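Local coordinates for protein taurocyamine kinase (Schistosoma mansoni, PDB 4WOD) that reversibly transfers phosphate between ATP and the guanidino compound taurocyamine, using magnesium, in a chain built from two fused kinase repeats, at residues Leu519-Thr531 and Trp564-Phe578. The protein carries 4 engineered substitutions. Residues are numbered along the deposited sequence; the frame is centred on the assembly and turned at random.
Sequences LTGEHAGTYYPLT and WPVGRGIFHNNSKTF
The ring of F571 lies against the bare backbone of G525 in the outer pair of antiparallel strands, 525-529 and 569-573, with F571 CE1 3.4 Å from G525 C; the glycine offers the hollow and the phenylalanine the bump. Y528 N donates to I570 O (2.8 Å) and I570 N back to Y528 O; T526 N to H572 O extends this ladder, and L530 N to R568 O continues it past the strand. With CG anti to the backbone N (chi1 171°), the F571 ring reaches back toward strand 525-529, where L519 CD1 meets its CE2 and H523 O sits at its edge. The second hollow is G569: Y527 lays its phenol along it, OH 3.5 Å from G569 CA. On the other face of the sheet, Y528 CE2 rests over one face of the H572 imidazole, while K576 CG covers the opposite face. Beyond P529, L530 CD2 wedges 3.6 Å from both W564 CH2 and R568 CB. In the loop before strand 525-529, H523 and F578 form a T-shaped pair, planes at 87°, the imidazole's rotation fixed by NE2 bonding R605 O. N573 ND2 donates almost straight to E522 O (2.8 Å, 171°) and also to T577 OG1, while its OD1 accepts from T577 N and F578 N. Thus one amide ties the hairpin turn to that loop, and F571 on L516 together with the Y527-E509 hydrogen bond joins this sheet edge to helix 502-517.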
# COMPACT_ATOMS: atom_id res chain seq x y z
N LEU A 519 1.54 -35.66 -9.94
CA LEU A 519 2.23 -35.66 -11.25
C LEU A 519 3.44 -36.55 -11.21
O LEU A 519 4.11 -36.61 -10.20
CB LEU A 519 2.67 -34.26 -11.67
CG LEU A 519 1.57 -33.23 -11.95
CD1 LEU A 519 2.21 -31.86 -12.12
CD2 LEU A 519 0.83 -33.64 -13.21
N THR A 520 3.71 -37.24 -12.31
CA THR A 520 4.78 -38.22 -12.36
C THR A 520 5.80 -37.93 -13.45
O THR A 520 5.61 -37.04 -14.26
CB THR A 520 4.22 -39.63 -12.60
OG1 THR A 520 3.69 -39.69 -13.93
CG2 THR A 520 3.13 -39.96 -11.59
N GLY A 521 6.89 -38.69 -13.44
CA GLY A 521 7.94 -38.59 -14.43
C GLY A 521 8.60 -37.24 -14.41
O GLY A 521 8.92 -36.69 -13.35
N GLU A 522 8.82 -36.70 -15.60
CA GLU A 522 9.39 -35.36 -15.78
C GLU A 522 8.61 -34.28 -15.02
O GLU A 522 9.15 -33.24 -14.64
CB GLU A 522 9.42 -35.02 -17.27
CG GLU A 522 10.25 -33.79 -17.60
CD GLU A 522 10.55 -33.68 -19.08
OE1 GLU A 522 9.88 -34.39 -19.88
OE2 GLU A 522 11.45 -32.89 -19.45
N HIS A 523 7.33 -34.53 -14.80
CA HIS A 523 6.47 -33.53 -14.19
C HIS A 523 6.40 -33.68 -12.67
O HIS A 523 5.88 -32.81 -11.99
CB HIS A 523 5.07 -33.59 -14.82
CG HIS A 523 5.09 -33.32 -16.29
ND1 HIS A 523 5.21 -34.33 -17.24
CD2 HIS A 523 5.05 -32.16 -16.98
CE1 HIS A 523 5.23 -33.79 -18.44
NE2 HIS A 523 5.14 -32.48 -18.32
N ALA A 524 6.92 -34.79 -12.14
CA ALA A 524 6.96 -34.98 -10.70
C ALA A 524 7.68 -33.81 -10.05
O ALA A 524 8.67 -33.30 -10.60
CB ALA A 524 7.66 -36.30 -10.35
N GLY A 525 7.15 -33.35 -8.92
CA GLY A 525 7.71 -32.19 -8.26
C GLY A 525 7.20 -31.96 -6.85
O GLY A 525 6.67 -32.87 -6.22
N THR A 526 7.38 -30.74 -6.34
CA THR A 526 7.02 -30.39 -4.97
C THR A 526 6.15 -29.13 -4.96
O THR A 526 6.50 -28.14 -5.60
CB THR A 526 8.29 -30.15 -4.10
OG1 THR A 526 9.06 -31.36 -4.02
CG2 THR A 526 7.93 -29.67 -2.72
N TYR A 527 5.03 -29.17 -4.26
CA TYR A 527 4.23 -27.97 -4.08
C TYR A 527 4.68 -27.16 -2.85
O TYR A 527 4.81 -27.70 -1.75
CB TYR A 527 2.75 -28.33 -3.96
CG TYR A 527 1.85 -27.12 -3.78
CD1 TYR A 527 1.71 -26.19 -4.80
CD2 TYR A 527 1.14 -26.92 -2.60
CE1 TYR A 527 0.89 -25.08 -4.65
CE2 TYR A 527 0.32 -25.82 -2.44
CZ TYR A 527 0.20 -24.90 -3.47
OH TYR A 527 -0.62 -23.79 -3.32
N TYR A 528 4.94 -25.87 -3.04
CA TYR A 528 5.34 -25.00 -1.94
C TYR A 528 4.26 -23.97 -1.64
O TYR A 528 4.21 -22.93 -2.29
CB TYR A 528 6.65 -24.27 -2.25
CG TYR A 528 7.80 -25.20 -2.59
CD1 TYR A 528 8.60 -25.75 -1.59
CD2 TYR A 528 8.06 -25.54 -3.92
CE1 TYR A 528 9.65 -26.61 -1.91
CE2 TYR A 528 9.11 -26.40 -4.24
CZ TYR A 528 9.89 -26.93 -3.23
OH TYR A 528 10.92 -27.78 -3.56
N PRO A 529 3.40 -24.27 -0.66
CA PRO A 529 2.36 -23.31 -0.27
C PRO A 529 2.97 -22.05 0.31
O PRO A 529 3.83 -22.13 1.19
CB PRO A 529 1.53 -24.06 0.79
CG PRO A 529 2.36 -25.24 1.20
CD PRO A 529 3.27 -25.56 0.05
N LEU A 530 2.51 -20.89 -0.17
CA LEU A 530 2.97 -19.63 0.39
C LEU A 530 2.65 -19.51 1.90
O LEU A 530 3.32 -18.76 2.61
CB LEU A 530 2.34 -18.47 -0.40
CG LEU A 530 3.21 -17.73 -1.43
CD1 LEU A 530 3.82 -18.69 -2.44
CD2 LEU A 530 2.45 -16.61 -2.14
N THR A 531 1.67 -20.28 2.38
CA THR A 531 1.24 -20.23 3.79
C THR A 531 2.10 -21.09 4.70
O THR A 531 2.35 -20.72 5.83
CB THR A 531 -0.22 -20.68 3.99
OG1 THR A 531 -0.43 -21.95 3.37
CG2 THR A 531 -1.16 -19.68 3.41
N TRP A 564 -4.21 -12.60 2.04
CA TRP A 564 -2.84 -13.01 1.77
C TRP A 564 -2.24 -13.81 2.93
O TRP A 564 -2.46 -13.48 4.11
CB TRP A 564 -2.02 -11.76 1.47
CG TRP A 564 -0.64 -12.03 0.98
CD1 TRP A 564 0.51 -11.92 1.69
CD2 TRP A 564 -0.27 -12.47 -0.33
NE1 TRP A 564 1.58 -12.26 0.90
CE2 TRP A 564 1.13 -12.60 -0.35
CE3 TRP A 564 -0.99 -12.76 -1.49
CZ2 TRP A 564 1.83 -13.00 -1.48
CZ3 TRP A 564 -0.29 -13.16 -2.62
CH2 TRP A 564 1.10 -13.27 -2.60
N PRO A 565 -1.50 -14.88 2.61
CA PRO A 565 -1.24 -15.44 1.28
C PRO A 565 -1.99 -16.75 1.07
O PRO A 565 -1.46 -17.67 0.44
CB PRO A 565 0.26 -15.70 1.33
CG PRO A 565 0.51 -16.09 2.80
CD PRO A 565 -0.71 -15.60 3.62
N VAL A 566 -3.21 -16.85 1.60
CA VAL A 566 -3.93 -18.12 1.66
C VAL A 566 -4.25 -18.66 0.27
O VAL A 566 -4.68 -17.93 -0.62
CB VAL A 566 -5.24 -17.95 2.47
CG1 VAL A 566 -6.01 -19.25 2.52
CG2 VAL A 566 -4.90 -17.51 3.88
N GLY A 567 -4.02 -19.96 0.09
CA GLY A 567 -4.31 -20.64 -1.16
C GLY A 567 -3.35 -20.37 -2.32
O GLY A 567 -3.60 -20.83 -3.44
N ARG A 568 -2.28 -19.61 -2.06
CA ARG A 568 -1.26 -19.34 -3.07
C ARG A 568 -0.04 -20.24 -2.91
O ARG A 568 0.30 -20.63 -1.79
CB ARG A 568 -0.78 -17.88 -3.02
CG ARG A 568 -1.72 -16.83 -3.61
CD ARG A 568 -2.88 -16.55 -2.68
NE ARG A 568 -3.52 -15.27 -3.00
CZ ARG A 568 -4.24 -14.56 -2.14
NH1 ARG A 568 -4.39 -14.99 -0.88
NH2 ARG A 568 -4.79 -13.42 -2.53
N GLY A 569 0.64 -20.55 -4.01
CA GLY A 569 1.84 -21.36 -3.93
C GLY A 569 2.52 -21.55 -5.27
O GLY A 569 2.00 -21.15 -6.31
N ILE A 570 3.71 -22.15 -5.22
CA ILE A 570 4.49 -22.45 -6.40
C ILE A 570 4.83 -23.93 -6.40
O ILE A 570 5.28 -24.46 -5.39
CB ILE A 570 5.79 -21.61 -6.45
CG1 ILE A 570 5.47 -20.11 -6.43
CG2 ILE A 570 6.62 -21.98 -7.70
CD1 ILE A 570 6.70 -19.23 -6.32
N PHE A 571 4.61 -24.58 -7.54
CA PHE A 571 5.00 -25.97 -7.78
C PHE A 571 6.11 -25.99 -8.84
O PHE A 571 6.07 -25.23 -9.79
CB PHE A 571 3.80 -26.80 -8.26
CG PHE A 571 4.15 -28.20 -8.72
CD1 PHE A 571 4.17 -29.25 -7.83
CD2 PHE A 571 4.41 -28.46 -10.07
CE1 PHE A 571 4.49 -30.54 -8.25
CE2 PHE A 571 4.72 -29.75 -10.51
CZ PHE A 571 4.76 -30.79 -9.59
N HIS A 572 7.10 -26.86 -8.67
CA HIS A 572 7.95 -27.17 -9.81
C HIS A 572 8.59 -28.54 -9.66
O HIS A 572 8.64 -29.10 -8.56
CB HIS A 572 9.02 -26.09 -10.04
CG HIS A 572 9.99 -25.89 -8.91
ND1 HIS A 572 10.81 -26.89 -8.44
CD2 HIS A 572 10.30 -24.78 -8.19
CE1 HIS A 572 11.57 -26.42 -7.46
NE2 HIS A 572 11.27 -25.14 -7.30
N ASN A 573 9.08 -29.07 -10.78
CA ASN A 573 9.80 -30.33 -10.75
C ASN A 573 11.23 -30.07 -10.27
O ASN A 573 11.63 -28.91 -10.06
CB ASN A 573 9.77 -31.02 -12.12
CG ASN A 573 10.35 -30.16 -13.26
OD1 ASN A 573 10.78 -29.03 -13.05
ND2 ASN A 573 10.36 -30.72 -14.47
N ASN A 574 11.99 -31.13 -10.06
CA ASN A 574 13.32 -30.94 -9.51
C ASN A 574 14.23 -30.11 -10.39
O ASN A 574 14.99 -29.26 -9.88
CB ASN A 574 13.98 -32.29 -9.23
CG ASN A 574 15.25 -32.15 -8.42
OD1 ASN A 574 16.35 -32.10 -8.97
ND2 ASN A 574 15.11 -32.05 -7.10
N SER A 575 14.16 -30.35 -11.70
CA SER A 575 14.96 -29.64 -12.69
C SER A 575 14.55 -28.19 -12.91
O SER A 575 15.25 -27.45 -13.61
CB SER A 575 14.88 -30.35 -14.05
OG SER A 575 15.43 -31.65 -13.96
N LYS A 576 13.41 -27.80 -12.34
CA LYS A 576 12.84 -26.46 -12.50
C LYS A 576 12.55 -26.12 -13.97
O LYS A 576 12.70 -24.97 -14.39
CB LYS A 576 13.76 -25.40 -11.88
CG LYS A 576 13.91 -25.58 -10.39
CD LYS A 576 15.04 -24.74 -9.82
CE LYS A 576 15.58 -25.40 -8.54
NZ LYS A 576 16.53 -24.53 -7.79
N THR A 577 12.10 -27.13 -14.71
CA THR A 577 11.77 -26.98 -16.12
C THR A 577 10.27 -27.09 -16.35
O THR A 577 9.78 -26.89 -17.46
CB THR A 577 12.47 -28.03 -16.99
OG1 THR A 577 12.06 -29.34 -16.57
CG2 THR A 577 13.97 -27.88 -16.86
N PHE A 578 9.55 -27.40 -15.29
CA PHE A 578 8.09 -27.41 -15.31
C PHE A 578 7.62 -26.81 -13.99
O PHE A 578 7.99 -27.28 -12.93
CB PHE A 578 7.54 -28.83 -15.52
CG PHE A 578 6.04 -28.88 -15.58
CD1 PHE A 578 5.37 -28.49 -16.73
CD2 PHE A 578 5.30 -29.29 -14.48
CE1 PHE A 578 3.97 -28.51 -16.79
CE2 PHE A 578 3.90 -29.32 -14.53
CZ PHE A 578 3.24 -28.92 -15.68
O HOH W 1 13.38 -31.60 -17.43
O HOH W 2 -0.78 -21.24 0.71